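Local structure of glycosyl hydrolases family 31 family protein (6DRU) at residues Thr86-Gly90 and Tyr115-Lys119; Leu111-Tyr115 and Phe139-Ala143; Thr144-Tyr150 and Phe181-Tyr187; Lys163-Met169 and Gly197-Thr203. The protein releases alpha-xylose from the non-reducing terminal glucose of xyloglucan oligosaccharides, acting as an alpha-xylosidase of glycoside hydrolase family 31. All coordinates share one frame; numbering follows the deposited sequence.

Contact 1 (Thr86-Gly90 and Tyr115-Lys119). With MAN (alpha-D-mannopyranose), chain I.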
loop_
_atom_site.group_PDB
_atom_site.type_symbol
_atom_site.label_atom_id
_atom_site.label_comp_id
_atom_site.label_asym_id
_atom_site.label_seq_id
_atom_site.Cartn_x
_atom_site.Cartn_y
_atom_site.Cartn_z
ATOM N N THR A 86 -24.980 24.129 6.601
ATOM C CA THR A 86 -24.574 24.951 7.730
ATOM C C THR A 86 -23.056 24.918 7.849
ATOM O O THR A 86 -22.366 24.226 7.094
ATOM C CB THR A 86 -25.228 24.478 9.036
ATOM O OG1 THR A 86 -24.986 23.077 9.217
ATOM C CG2 THR A 86 -26.729 24.740 9.015
ATOM N N GLY A 87 -22.538 25.683 8.809
ATOM C CA GLY A 87 -21.127 25.675 9.127
ATOM C C GLY A 87 -20.793 24.634 10.179
ATOM O O GLY A 87 -21.607 23.784 10.544
ATOM N N TRP A 88 -19.559 24.708 10.669
ATOM C CA TRP A 88 -19.069 23.818 11.713
ATOM C C TRP A 88 -18.610 24.652 12.900
ATOM O O TRP A 88 -17.859 25.617 12.734
ATOM C CB TRP A 88 -17.929 22.935 11.199
ATOM C CG TRP A 88 -16.911 22.608 12.241
ATOM C CD1 TRP A 88 -17.074 21.793 13.324
ATOM C CD2 TRP A 88 -15.562 23.083 12.297
ATOM N NE1 TRP A 88 -15.911 21.738 14.054
ATOM C CE2 TRP A 88 -14.967 22.521 13.443
ATOM C CE3 TRP A 88 -14.801 23.932 11.489
ATOM C CZ2 TRP A 88 -13.647 22.778 13.800
ATOM C CZ3 TRP A 88 -13.492 24.187 11.845
ATOM C CH2 TRP A 88 -12.928 23.613 12.989
ATOM N N GLY A 89 -19.064 24.276 14.093
ATOM C CA GLY A 89 -18.871 25.124 15.251
ATOM C C GLY A 89 -19.855 26.283 15.241
ATOM O O GLY A 89 -20.977 26.176 14.742
ATOM N N GLY A 90 -19.419 27.409 15.795
ATOM C CA GLY A 90 -20.250 28.590 15.757
ATOM C C GLY A 90 -20.257 29.334 14.443
ATOM O O GLY A 90 -20.856 30.408 14.352
ATOM N N TYR A 115 -21.983 14.314 11.484
ATOM C CA TYR A 115 -21.429 14.328 12.832
ATOM C C TYR A 115 -20.214 15.241 12.900
ATOM O O TYR A 115 -19.092 14.814 12.607
ATOM C CB TYR A 115 -21.058 12.912 13.274
ATOM C CG TYR A 115 -20.559 12.825 14.698
ATOM C CD1 TYR A 115 -21.444 12.865 15.766
ATOM C CD2 TYR A 115 -19.205 12.702 14.974
ATOM C CE1 TYR A 115 -20.993 12.783 17.072
ATOM C CE2 TYR A 115 -18.745 12.621 16.276
ATOM C CZ TYR A 115 -19.643 12.662 17.321
ATOM O OH TYR A 115 -19.188 12.580 18.616
ATOM N N ALA A 116 -20.423 16.497 13.282
ATOM C CA ALA A 116 -19.342 17.480 13.377
ATOM C C ALA A 116 -19.554 18.376 14.589
ATOM O O ALA A 116 -19.872 19.564 14.461
ATOM C CB ALA A 116 -19.250 18.307 12.092
ATOM N N PRO A 117 -19.375 17.832 15.804
ATOM C CA PRO A 117 -19.239 18.707 16.975
ATOM C C PRO A 117 -17.927 19.473 16.924
ATOM O O PRO A 117 -17.136 19.284 15.994
ATOM C CB PRO A 117 -19.291 17.731 18.159
ATOM C CG PRO A 117 -18.896 16.424 17.592
ATOM C CD PRO A 117 -19.389 16.408 16.182
ATOM N N LEU A 118 -17.692 20.345 17.908
ATOM C CA LEU A 118 -16.526 21.225 17.859
ATOM C C LEU A 118 -15.237 20.427 17.716
ATOM O O LEU A 118 -14.415 20.706 16.835
ATOM C CB LEU A 118 -16.477 22.101 19.111
ATOM C CG LEU A 118 -15.455 23.236 19.064
ATOM C CD1 LEU A 118 -15.820 24.213 17.961
ATOM C CD2 LEU A 118 -15.363 23.942 20.407
ATOM N N LYS A 119 -15.049 19.424 18.565
ATOM C CA LYS A 119 -13.864 18.573 18.530
ATOM C C LYS A 119 -14.287 17.203 18.013
ATOM O O LYS A 119 -14.878 16.406 18.747
ATOM C CB LYS A 119 -13.221 18.479 19.909
ATOM C CG LYS A 119 -13.013 19.825 20.579
ATOM C CD LYS A 119 -11.853 20.570 19.953
ATOM C CE LYS A 119 -12.003 22.068 20.125
ATOM N NZ LYS A 119 -10.809 22.795 19.614
HETATM C C1 MAN I . -25.082 19.579 16.591
HETATM C C2 MAN I . -24.035 20.014 15.591
HETATM C C3 MAN I . -23.719 18.860 14.662
HETATM C C4 MAN I . -23.409 17.612 15.458
HETATM C C5 MAN I . -24.486 17.379 16.496
HETATM C C6 MAN I . -24.122 16.165 17.322
HETATM O O2 MAN I . -22.867 20.408 16.274
HETATM O O3 MAN I . -22.606 19.189 13.865
HETATM O O4 MAN I . -23.357 16.508 14.589
HETATM O O5 MAN I . -24.586 18.499 17.342
HETATM O O6 MAN I . -23.232 16.552 18.345
#
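Gly89 and Leu118 bring two irregular loops to 5.2 Å between their CA atoms, and the backbones separate to 6.6 Å between the CA atoms of Trp88 and Ala116. Trp88 fills the wider part. It turns the nitrogen-bearing edge of its indole to residues 116-118, whose three carbonyl oxygens lie near the ring plane. The single N-H is shared: NE1 bonds weakly to Leu118 O at 3.3 Å (149°) and, more bent, to Pro117 O at 3.4 Å (132°). Tyr406 of the second subunit meets the ring edge-to-face. Beside it, Trp88 CD1 packs on Ala116 CB at 4.3 Å. The CB of Leu118 points away, yet CD1 still touches Gly89 CA at 4.2 Å. Ala116 also holds a glycan mannose (chain I) by its backbone: its N donates to O4 at 3.2 Å, while O3 donates weakly to its O. The loops follow strands 81-85 and 108-113 of one antiparallel sheet and lead to strands 98-102 and 124-127.

Contact 2 (Leu111-Tyr115 and Phe139-Ala143). With MAN (alpha-D-mannopyranose), chain I; MAN (alpha-D-mannopyranose), chain B.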
loop_
_atom_site.group_PDB
_atom_site.type_symbol
_atom_site.label_atom_id
_atom_site.label_comp_id
_atom_site.label_asym_id
_atom_site.label_seq_id
_atom_site.Cartn_x
_atom_site.Cartn_y
_atom_site.Cartn_z
ATOM N N LEU A 111 -33.790 14.693 11.233
ATOM C CA LEU A 111 -33.541 13.278 10.976
ATOM C C LEU A 111 -32.106 12.905 11.331
ATOM O O LEU A 111 -31.865 12.008 12.147
ATOM C CB LEU A 111 -33.845 12.955 9.513
ATOM C CG LEU A 111 -35.235 13.368 9.031
ATOM C CD1 LEU A 111 -35.335 13.199 7.533
ATOM C CD2 LEU A 111 -36.312 12.558 9.733
ATOM N N THR A 112 -31.140 13.589 10.721
ATOM C CA THR A 112 -29.723 13.419 11.022
ATOM C C THR A 112 -28.955 14.526 10.318
ATOM O O THR A 112 -29.424 15.099 9.331
ATOM C CB THR A 112 -29.195 12.049 10.577
ATOM O OG1 THR A 112 -27.794 11.960 10.870
ATOM C CG2 THR A 112 -29.410 11.852 9.083
ATOM N N ASN A 113 -27.771 14.822 10.845
ATOM C CA ASN A 113 -26.827 15.719 10.197
ATOM C C ASN A 113 -25.448 15.075 10.214
ATOM O O ASN A 113 -25.245 14.006 10.797
ATOM C CB ASN A 113 -26.805 17.105 10.867
ATOM C CG ASN A 113 -26.607 17.037 12.370
ATOM O OD1 ASN A 113 -26.109 16.049 12.905
ATOM N ND2 ASN A 113 -27.002 18.100 13.061
ATOM N N GLU A 114 -24.495 15.726 9.552
ATOM C CA GLU A 114 -23.128 15.226 9.552
ATOM C C GLU A 114 -22.519 15.403 10.936
ATOM O O GLU A 114 -22.549 16.500 11.503
ATOM C CB GLU A 114 -22.289 15.947 8.498
ATOM C CG GLU A 114 -22.895 15.915 7.099
ATOM C CD GLU A 114 -21.944 16.427 6.031
ATOM O OE1 GLU A 114 -21.354 17.512 6.227
ATOM O OE2 GLU A 114 -21.793 15.745 4.993
ATOM N N TYR A 115 -21.983 14.314 11.484
ATOM C CA TYR A 115 -21.429 14.328 12.832
ATOM C C TYR A 115 -20.214 15.241 12.900
ATOM O O TYR A 115 -19.092 14.814 12.607
ATOM C CB TYR A 115 -21.058 12.912 13.274
ATOM C CG TYR A 115 -20.559 12.825 14.698
ATOM C CD1 TYR A 115 -21.444 12.865 15.766
ATOM C CD2 TYR A 115 -19.205 12.702 14.974
ATOM C CE1 TYR A 115 -20.993 12.783 17.072
ATOM C CE2 TYR A 115 -18.745 12.621 16.276
ATOM C CZ TYR A 115 -19.643 12.662 17.321
ATOM O OH TYR A 115 -19.188 12.580 18.616
ATOM N N PHE A 139 -17.628 8.213 6.365
ATOM C CA PHE A 139 -18.659 9.234 6.488
ATOM C C PHE A 139 -19.432 9.023 7.782
ATOM O O PHE A 139 -19.909 7.916 8.052
ATOM C CB PHE A 139 -19.602 9.210 5.283
ATOM C CG PHE A 139 -19.116 10.031 4.120
ATOM C CD1 PHE A 139 -17.801 9.943 3.691
ATOM C CD2 PHE A 139 -19.976 10.893 3.458
ATOM C CE1 PHE A 139 -17.351 10.700 2.624
ATOM C CE2 PHE A 139 -19.532 11.650 2.388
ATOM C CZ PHE A 139 -18.218 11.555 1.972
ATOM N N SER A 140 -19.549 10.084 8.576
ATOM C CA SER A 140 -20.133 10.017 9.908
ATOM C C SER A 140 -21.376 10.891 9.995
ATOM O O SER A 140 -21.383 12.033 9.525
ATOM C CB SER A 140 -19.117 10.450 10.966
ATOM O OG SER A 140 -17.965 9.625 10.929
ATOM N N PHE A 141 -22.424 10.349 10.611
ATOM C CA PHE A 141 -23.678 11.057 10.815
ATOM C C PHE A 141 -24.068 10.969 12.284
ATOM O O PHE A 141 -23.752 9.991 12.968
ATOM C CB PHE A 141 -24.801 10.479 9.939
ATOM C CG PHE A 141 -24.431 10.335 8.487
ATOM C CD1 PHE A 141 -23.849 9.167 8.017
ATOM C CD2 PHE A 141 -24.670 11.365 7.590
ATOM C CE1 PHE A 141 -23.509 9.030 6.683
ATOM C CE2 PHE A 141 -24.331 11.234 6.255
ATOM C CZ PHE A 141 -23.751 10.066 5.800
ATOM N N SER A 142 -24.758 11.999 12.766
ATOM C CA SER A 142 -25.142 12.041 14.169
ATOM C C SER A 142 -26.239 11.023 14.465
ATOM O O SER A 142 -27.004 10.621 13.585
ATOM C CB SER A 142 -25.617 13.441 14.555
ATOM O OG SER A 142 -26.790 13.797 13.840
ATOM N N ALA A 143 -26.299 10.602 15.727
ATOM C CA ALA A 143 -27.321 9.675 16.191
ATOM C C ALA A 143 -27.651 9.990 17.643
ATOM O O ALA A 143 -26.852 10.587 18.369
ATOM C CB ALA A 143 -26.871 8.217 16.042
HETATM C C1 MAN I . -25.082 19.579 16.591
HETATM C C2 MAN I . -24.035 20.014 15.591
HETATM C C3 MAN I . -23.719 18.860 14.662
HETATM C C4 MAN I . -23.409 17.612 15.458
HETATM C C5 MAN I . -24.486 17.379 16.496
HETATM C C6 MAN I . -24.122 16.165 17.322
HETATM O O2 MAN I . -22.867 20.408 16.274
HETATM O O3 MAN I . -22.606 19.189 13.865
HETATM O O4 MAN I . -23.357 16.508 14.589
HETATM O O5 MAN I . -24.586 18.499 17.342
HETATM O O6 MAN I . -23.232 16.552 18.345
HETATM C C1 MAN B . -29.424 18.636 17.659
HETATM C C2 MAN B . -28.025 18.361 17.145
HETATM C C3 MAN B . -27.435 19.609 16.523
HETATM C C4 MAN B . -28.420 20.232 15.562
HETATM C C5 MAN B . -29.738 20.426 16.276
HETATM C C6 MAN B . -30.730 21.121 15.367
HETATM O O2 MAN B . -28.048 17.325 16.192
HETATM O O3 MAN B . -26.257 19.266 15.834
HETATM O O4 MAN B . -27.927 21.475 15.125
HETATM O O5 MAN B . -30.242 19.166 16.642
HETATM O O6 MAN B . -31.845 21.541 16.122
#
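Ser142, the residue most covered here, meets Thr112 through its backbone O, and Asn113 through both its N and its hydroxyl. Its N donates to Asn113 O at 2.9 Å (169°), and its O accepts from Thr112 OG1 at 3.1 Å. Ser142 OG donates to Asn113 OD1 at 2.5 Å, approaching from above the amide plane. Both side chains have their first branch tucked between backbone N and carbonyl carbon (chi1 64° for the serine, 52° for the asparagine), which turns them to one another. Tyr115 takes the other end: its N donates to Ser140 O at 3.1 Å, its CB lies against Ser140 CB at 3.9 Å, and its ring has Ser142 CA at the edge. Phe141 forms a single backbone bridge with Glu114, and its CB rests 3.5 Å from Thr112 OG1; its ring meets Phe189 and Tyr218 edge-to-face. Strand 108-113, carrying a classic beta bulge at Leu111 and Thr112 opposite Phe99, is thereby bridged to strand 135-142 of another sheet. With OD1 taken by Ser142 OG, ND2 is turned to a mannose (chain B) and donates to its O3 at 3.1 Å, consistent with the buried serine steering the amide.

Contact 3 (Thr144-Tyr150 and Phe181-Tyr187)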
loop_
_atom_site.group_PDB
_atom_site.type_symbol
_atom_site.label_atom_id
_atom_site.label_comp_id
_atom_site.label_asym_id
_atom_site.label_seq_id
_atom_site.Cartn_x
_atom_site.Cartn_y
_atom_site.Cartn_z
ATOM N N THR A 144 -28.844 9.577 18.061
ATOM C CA THR A 144 -29.276 9.776 19.434
ATOM C C THR A 144 -29.288 8.444 20.179
ATOM O O THR A 144 -29.440 7.386 19.560
ATOM C CB THR A 144 -30.674 10.403 19.492
ATOM O OG1 THR A 144 -31.563 9.668 18.641
ATOM C CG2 THR A 144 -30.625 11.854 19.041
ATOM N N PRO A 145 -29.127 8.459 21.505
ATOM C CA PRO A 145 -29.063 7.184 22.238
ATOM C C PRO A 145 -30.339 6.367 22.150
ATOM O O PRO A 145 -30.285 5.138 22.283
ATOM C CB PRO A 145 -28.779 7.626 23.681
ATOM C CG PRO A 145 -28.182 8.988 23.557
ATOM C CD PRO A 145 -28.862 9.613 22.382
ATOM N N ASP A 146 -31.482 7.008 21.924
ATOM C CA ASP A 146 -32.773 6.336 21.902
ATOM C C ASP A 146 -33.143 5.778 20.532
ATOM O O ASP A 146 -34.213 5.173 20.394
ATOM C CB ASP A 146 -33.866 7.299 22.385
ATOM C CG ASP A 146 -33.985 8.537 21.509
ATOM O OD1 ASP A 146 -34.599 8.457 20.423
ATOM O OD2 ASP A 146 -33.453 9.595 21.909
ATOM N N GLU A 147 -32.296 5.960 19.523
ATOM C CA GLU A 147 -32.663 5.617 18.158
ATOM C C GLU A 147 -32.694 4.103 17.968
ATOM O O GLU A 147 -32.048 3.342 18.692
ATOM C CB GLU A 147 -31.688 6.243 17.161
ATOM C CG GLU A 147 -32.309 6.582 15.816
ATOM C CD GLU A 147 -31.390 7.404 14.935
ATOM O OE1 GLU A 147 -31.631 7.453 13.710
ATOM O OE2 GLU A 147 -30.418 7.987 15.462
ATOM N N GLN A 148 -33.468 3.671 16.975
ATOM C CA GLN A 148 -33.606 2.263 16.639
ATOM C C GLN A 148 -33.339 2.069 15.154
ATOM O O GLN A 148 -33.825 2.841 14.322
ATOM C CB GLN A 148 -35.000 1.741 17.004
ATOM C CG GLN A 148 -35.305 1.789 18.491
ATOM C CD GLN A 148 -36.628 1.138 18.836
ATOM O OE1 GLN A 148 -37.084 0.225 18.146
ATOM N NE2 GLN A 148 -37.258 1.612 19.903
ATOM N N ILE A 149 -32.565 1.038 14.828
ATOM C CA ILE A 149 -32.141 0.765 13.459
ATOM C C ILE A 149 -32.699 -0.590 13.049
ATOM O O ILE A 149 -32.455 -1.597 13.726
ATOM C CB ILE A 149 -30.611 0.788 13.322
ATOM C CG1 ILE A 149 -30.048 2.121 13.825
ATOM C CG2 ILE A 149 -30.204 0.534 11.884
ATOM C CD1 ILE A 149 -30.632 3.332 13.136
ATOM N N TYR A 150 -33.439 -0.616 11.943
ATOM C CA TYR A 150 -34.024 -1.836 11.406
ATOM C C TYR A 150 -33.474 -2.101 10.012
ATOM O O TYR A 150 -33.331 -1.176 9.207
ATOM C CB TYR A 150 -35.552 -1.743 11.342
ATOM C CG TYR A 150 -36.198 -1.208 12.599
ATOM C CD1 TYR A 150 -35.848 -1.705 13.847
ATOM C CD2 TYR A 150 -37.156 -0.204 12.537
ATOM C CE1 TYR A 150 -36.436 -1.217 14.998
ATOM C CE2 TYR A 150 -37.749 0.290 13.682
ATOM C CZ TYR A 150 -37.386 -0.220 14.910
ATOM O OH TYR A 150 -37.976 0.270 16.052
ATOM N N PHE A 181 -31.214 0.691 5.779
ATOM C CA PHE A 181 -31.851 0.597 7.083
ATOM C C PHE A 181 -32.926 1.661 7.233
ATOM O O PHE A 181 -32.886 2.708 6.582
ATOM C CB PHE A 181 -30.828 0.723 8.225
ATOM C CG PHE A 181 -30.284 2.115 8.419
ATOM C CD1 PHE A 181 -30.880 2.989 9.319
ATOM C CD2 PHE A 181 -29.160 2.537 7.733
ATOM C CE1 PHE A 181 -30.376 4.263 9.510
ATOM C CE2 PHE A 181 -28.649 3.808 7.925
ATOM C CZ PHE A 181 -29.261 4.673 8.813
ATOM N N MET A 182 -33.894 1.371 8.099
ATOM C CA MET A 182 -34.907 2.326 8.524
ATOM C C MET A 182 -34.648 2.723 9.970
ATOM O O MET A 182 -34.211 1.901 10.781
ATOM C CB MET A 182 -36.318 1.743 8.408
ATOM C CG MET A 182 -36.736 1.331 7.012
ATOM S SD MET A 182 -38.442 0.741 6.995
ATOM C CE MET A 182 -38.384 -0.519 8.268
ATOM N N SER A 183 -34.919 3.983 10.286
ATOM C CA SER A 183 -34.845 4.486 11.646
ATOM C C SER A 183 -36.244 4.830 12.140
ATOM O O SER A 183 -37.109 5.244 11.362
ATOM C CB SER A 183 -33.940 5.716 11.735
ATOM O OG SER A 183 -33.943 6.259 13.043
ATOM N N ASN A 184 -36.464 4.650 13.443
ATOM C CA ASN A 184 -37.755 5.004 14.019
ATOM C C ASN A 184 -37.980 6.509 14.086
ATOM O O ASN A 184 -39.096 6.935 14.399
ATOM C CB ASN A 184 -37.905 4.383 15.410
ATOM C CG ASN A 184 -36.804 4.799 16.360
ATOM O OD1 ASN A 184 -35.798 5.375 15.948
ATOM N ND2 ASN A 184 -36.988 4.508 17.642
ATOM N N LYS A 185 -36.962 7.322 13.792
ATOM C CA LYS A 185 -37.168 8.760 13.677
ATOM C C LYS A 185 -37.963 9.138 12.436
ATOM O O LYS A 185 -38.368 10.299 12.311
ATOM C CB LYS A 185 -35.825 9.492 13.664
ATOM C CG LYS A 185 -35.207 9.671 15.035
ATOM C CD LYS A 185 -34.071 10.676 14.999
ATOM C CE LYS A 185 -33.458 10.857 16.377
ATOM N NZ LYS A 185 -32.115 11.494 16.311
ATOM N N GLY A 186 -38.193 8.198 11.524
ATOM C CA GLY A 186 -38.969 8.475 10.336
ATOM C C GLY A 186 -38.128 8.759 9.111
ATOM O O GLY A 186 -38.419 9.691 8.355
ATOM N N TYR A 187 -37.080 7.968 8.897
ATOM C CA TYR A 187 -36.293 8.114 7.683
ATOM C C TYR A 187 -35.582 6.806 7.376
ATOM O O TYR A 187 -35.327 5.995 8.269
ATOM C CB TYR A 187 -35.280 9.262 7.791
ATOM C CG TYR A 187 -34.104 8.994 8.704
ATOM C CD1 TYR A 187 -34.191 9.243 10.068
ATOM C CD2 TYR A 187 -32.901 8.512 8.199
ATOM C CE1 TYR A 187 -33.117 9.010 10.907
ATOM C CE2 TYR A 187 -31.822 8.273 9.032
ATOM C CZ TYR A 187 -31.936 8.525 10.384
ATOM O OH TYR A 187 -30.870 8.292 11.221
#
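Tyr150 and Met182 form the core of the backbone pairing, an antiparallel hydrogen-bonded pair: Tyr150 N to Met182 O is 2.9 Å and Met182 N to Tyr150 O is 2.8 Å. Ile149 and Ser183 follow as the non-hydrogen-bonded pair. This ladder sets strand 149-151 at the margin of a mixed eight-stranded sheet, next to strand 176-183. Beyond it the backbones still meet in a weak bond from Asn184 N to Gln148 O, and the Asn184 side chain adds a second, Gln148 N donating to OD1 at 3.1 Å from above the amide plane.

Among the polar side chains Glu147 is central. Its OE1 accepts two hydroxyls, Ser183 OG on the anti lone pair at 2.7 Å and Tyr187 OH on the syn lone pair, also at 2.7 Å. Ser183 OG in turn accepts from Lys185 N, an ST turn. Lys185 stretches out to meet Thr144 tip to tip, NZ to OG1 3.0 Å, and makes a long salt bridge from NZ to Glu147 OE2 at 4.0 Å.

The apolar contacts lie along the strands. Ile149 CG2, anti to its own nitrogen, reaches Phe181 CD1 at 3.6 Å, and the Phe181 ring continues edge-to-face onto Phe201. Tyr150, touching Met182 CE with its CB, stacks on Tyr618.

Two hydroxyl donors on one oxygen, with an ammonium group near the other, would probably keep the buried Glu147 carboxylate ionised and fix its rotation.

Contact 4 (Lys163-Met169 and Gly197-Thr203)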
loop_
_atom_site.group_PDB
_atom_site.type_symbol
_atom_site.label_atom_id
_atom_site.label_comp_id
_atom_site.label_asym_id
_atom_site.label_seq_id
_atom_site.Cartn_x
_atom_site.Cartn_y
_atom_site.Cartn_z
ATOM N N LYS A 163 -29.318 -1.150 16.765
ATOM C CA LYS A 163 -28.599 -0.075 17.435
ATOM C C LYS A 163 -27.538 -0.643 18.370
ATOM O O LYS A 163 -27.762 -1.644 19.056
ATOM C CB LYS A 163 -29.576 0.805 18.217
ATOM C CG LYS A 163 -28.929 1.940 18.996
ATOM C CD LYS A 163 -28.875 3.210 18.168
ATOM C CE LYS A 163 -28.196 4.336 18.924
ATOM N NZ LYS A 163 -27.939 5.514 18.050
ATOM N N GLY A 164 -26.376 0.003 18.394
ATOM C CA GLY A 164 -25.271 -0.458 19.208
ATOM C C GLY A 164 -24.454 -1.574 18.601
ATOM O O GLY A 164 -23.590 -2.130 19.290
ATOM N N SER A 165 -24.694 -1.924 17.339
ATOM C CA SER A 165 -23.984 -3.000 16.667
ATOM C C SER A 165 -23.093 -2.443 15.565
ATOM O O SER A 165 -23.398 -1.416 14.952
ATOM C CB SER A 165 -24.959 -4.018 16.062
ATOM O OG SER A 165 -25.705 -4.678 17.067
ATOM N N VAL A 166 -21.978 -3.130 15.331
ATOM C CA VAL A 166 -21.114 -2.883 14.184
ATOM C C VAL A 166 -21.287 -4.039 13.213
ATOM O O VAL A 166 -21.160 -5.207 13.600
ATOM C CB VAL A 166 -19.642 -2.727 14.597
ATOM C CG1 VAL A 166 -18.762 -2.602 13.365
ATOM C CG2 VAL A 166 -19.479 -1.518 15.492
ATOM N N ILE A 167 -21.592 -3.719 11.960
ATOM C CA ILE A 167 -21.850 -4.721 10.932
ATOM C C ILE A 167 -20.776 -4.584 9.863
ATOM O O ILE A 167 -20.756 -3.598 9.114
ATOM C CB ILE A 167 -23.252 -4.578 10.330
ATOM C CG1 ILE A 167 -24.311 -4.912 11.380
ATOM C CG2 ILE A 167 -23.409 -5.491 9.130
ATOM C CD1 ILE A 167 -25.579 -4.114 11.238
ATOM N N ASP A 168 -19.880 -5.565 9.793
ATOM C CA ASP A 168 -18.874 -5.587 8.743
ATOM C C ASP A 168 -19.518 -5.950 7.411
ATOM O O ASP A 168 -20.367 -6.841 7.337
ATOM C CB ASP A 168 -17.771 -6.588 9.083
ATOM C CG ASP A 168 -17.224 -6.399 10.482
ATOM O OD1 ASP A 168 -16.847 -5.257 10.822
ATOM O OD2 ASP A 168 -17.179 -7.389 11.244
ATOM N N MET A 169 -19.111 -5.253 6.352
ATOM C CA MET A 169 -19.663 -5.496 5.020
ATOM C C MET A 169 -18.765 -6.459 4.245
ATOM O O MET A 169 -18.126 -6.115 3.251
ATOM C CB MET A 169 -19.855 -4.179 4.279
ATOM C CG MET A 169 -21.019 -3.359 4.800
ATOM S SD MET A 169 -21.494 -2.056 3.655
ATOM C CE MET A 169 -20.495 -0.703 4.260
ATOM N N GLY A 197 -16.679 -2.766 3.634
ATOM C CA GLY A 197 -16.461 -1.756 4.647
ATOM C C GLY A 197 -17.036 -2.082 6.006
ATOM O O GLY A 197 -16.796 -3.162 6.554
ATOM N N ARG A 198 -17.808 -1.152 6.558
ATOM C CA ARG A 198 -18.178 -1.216 7.961
ATOM C C ARG A 198 -19.432 -0.389 8.188
ATOM O O ARG A 198 -19.587 0.690 7.609
ATOM C CB ARG A 198 -17.030 -0.700 8.832
ATOM C CG ARG A 198 -17.135 -0.996 10.310
ATOM C CD ARG A 198 -16.212 -0.061 11.074
ATOM N NE ARG A 198 -14.929 0.104 10.395
ATOM C CZ ARG A 198 -14.167 1.189 10.488
ATOM N NH1 ARG A 198 -14.559 2.215 11.230
ATOM N NH2 ARG A 198 -13.017 1.252 9.833
ATOM N N MET A 199 -20.320 -0.903 9.033
ATOM C CA MET A 199 -21.502 -0.182 9.488
ATOM C C MET A 199 -21.392 -0.001 10.994
ATOM O O MET A 199 -21.375 -0.988 11.737
ATOM C CB MET A 199 -22.785 -0.935 9.129
ATOM C CG MET A 199 -23.338 -0.627 7.750
ATOM S SD MET A 199 -24.869 -1.527 7.404
ATOM C CE MET A 199 -24.244 -3.039 6.678
ATOM N N GLU A 200 -21.311 1.249 11.445
ATOM C CA GLU A 200 -21.234 1.571 12.868
ATOM C C GLU A 200 -22.524 2.264 13.285
ATOM O O GLU A 200 -22.751 3.427 12.934
ATOM C CB GLU A 200 -20.033 2.462 13.173
ATOM C CG GLU A 200 -18.686 1.841 12.900
ATOM C CD GLU A 200 -17.548 2.764 13.287
ATOM O OE1 GLU A 200 -17.828 3.858 13.825
ATOM O OE2 GLU A 200 -16.377 2.402 13.049
ATOM N N PHE A 201 -23.357 1.561 14.045
ATOM C CA PHE A 201 -24.574 2.151 14.598
ATOM C C PHE A 201 -24.360 2.447 16.081
ATOM O O PHE A 201 -24.942 1.829 16.972
ATOM C CB PHE A 201 -25.765 1.232 14.359
ATOM C CG PHE A 201 -26.132 1.093 12.913
ATOM C CD1 PHE A 201 -26.762 2.130 12.246
ATOM C CD2 PHE A 201 -25.841 -0.067 12.217
ATOM C CE1 PHE A 201 -27.099 2.012 10.910
ATOM C CE2 PHE A 201 -26.175 -0.194 10.882
ATOM C CZ PHE A 201 -26.807 0.848 10.227
ATOM N N GLY A 202 -23.493 3.431 16.327
ATOM C CA GLY A 202 -23.113 3.783 17.676
ATOM C C GLY A 202 -24.159 4.612 18.395
ATOM O O GLY A 202 -25.171 5.030 17.830
ATOM N N THR A 203 -23.891 4.849 19.682
ATOM C CA THR A 203 -24.831 5.596 20.511
ATOM C C THR A 203 -25.049 7.005 19.975
ATOM O O THR A 203 -26.188 7.482 19.908
ATOM C CB THR A 203 -24.330 5.650 21.953
ATOM O OG1 THR A 203 -24.038 4.323 22.411
ATOM C CG2 THR A 203 -25.381 6.283 22.860
#
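Met199 lays its terminal methyl over Ile167 and Met169: CE is 3.6 Å from Ile167 CG2 and 3.7 Å from Met169 CG. A bend at its last torsion (chi3 -90°) turns the methyl toward the neighbouring strand, where Met169 crosses the side chain at about a right angle. On the same apolar side, Ile167 CD1 comes to the edge of the Phe201 ring, 4.0 Å from CE2. Pro177 and Pro179 of strand 176-183 add to the cover over Met199.

Beneath these side chains the strands run antiparallel at 167°. Ile167 and Met199 are the hydrogen-bonded pair, with N to O distances of 2.7 Å from Ile167 N to Met199 O and again from Met199 N to Ile167 O. Strand 166-168 borders a five-stranded antiparallel sheet, with 197-201 inside it against 205-213, consistent with the beta-sandwich that family 31 enzymes carry ahead of their barrel.

Val166, Asp168, Arg198 and Glu200 point to the other side. There Val166 CG1 lies alongside Arg198 CG, and the arginine reaches on along its own strand, NH1 forming a salt bridge with Glu200 OE2 in the guanidinium plane. Asp168, on this same face, makes a salt bridge from OD2 to Arg205 of the second subunit. At the loop end, Lys163 is bent at chi2 (92°), bringing NZ to Gly202 O at 2.8 Å and Thr203 O at 3.2 Å; the same NZ bonds to Thr144 O.

Contacts 1 and 2 overlap at Tyr115, with centres 11 Å apart and one mannose (chain I) touching both. Contact 2 then hands over to contact 3, 12 Å away, where Leu111 packs on Lys185, Gly186 and Tyr187. Contacts 3 and 4 alternate along the sequence, their centres 13 Å apart, so strands 149-151, 166-168, 176-183 and 197-201 interlock two sheets; Ile149 against Phe201 joins them. Contact 2 also reaches the five-stranded sheet of contact 4, Ala143 lying on Lys163. All four lie on the same side of the chain's centre, and contacts 1 and 4 both touch the second subunit, which ties this beta-rich part to the assembly.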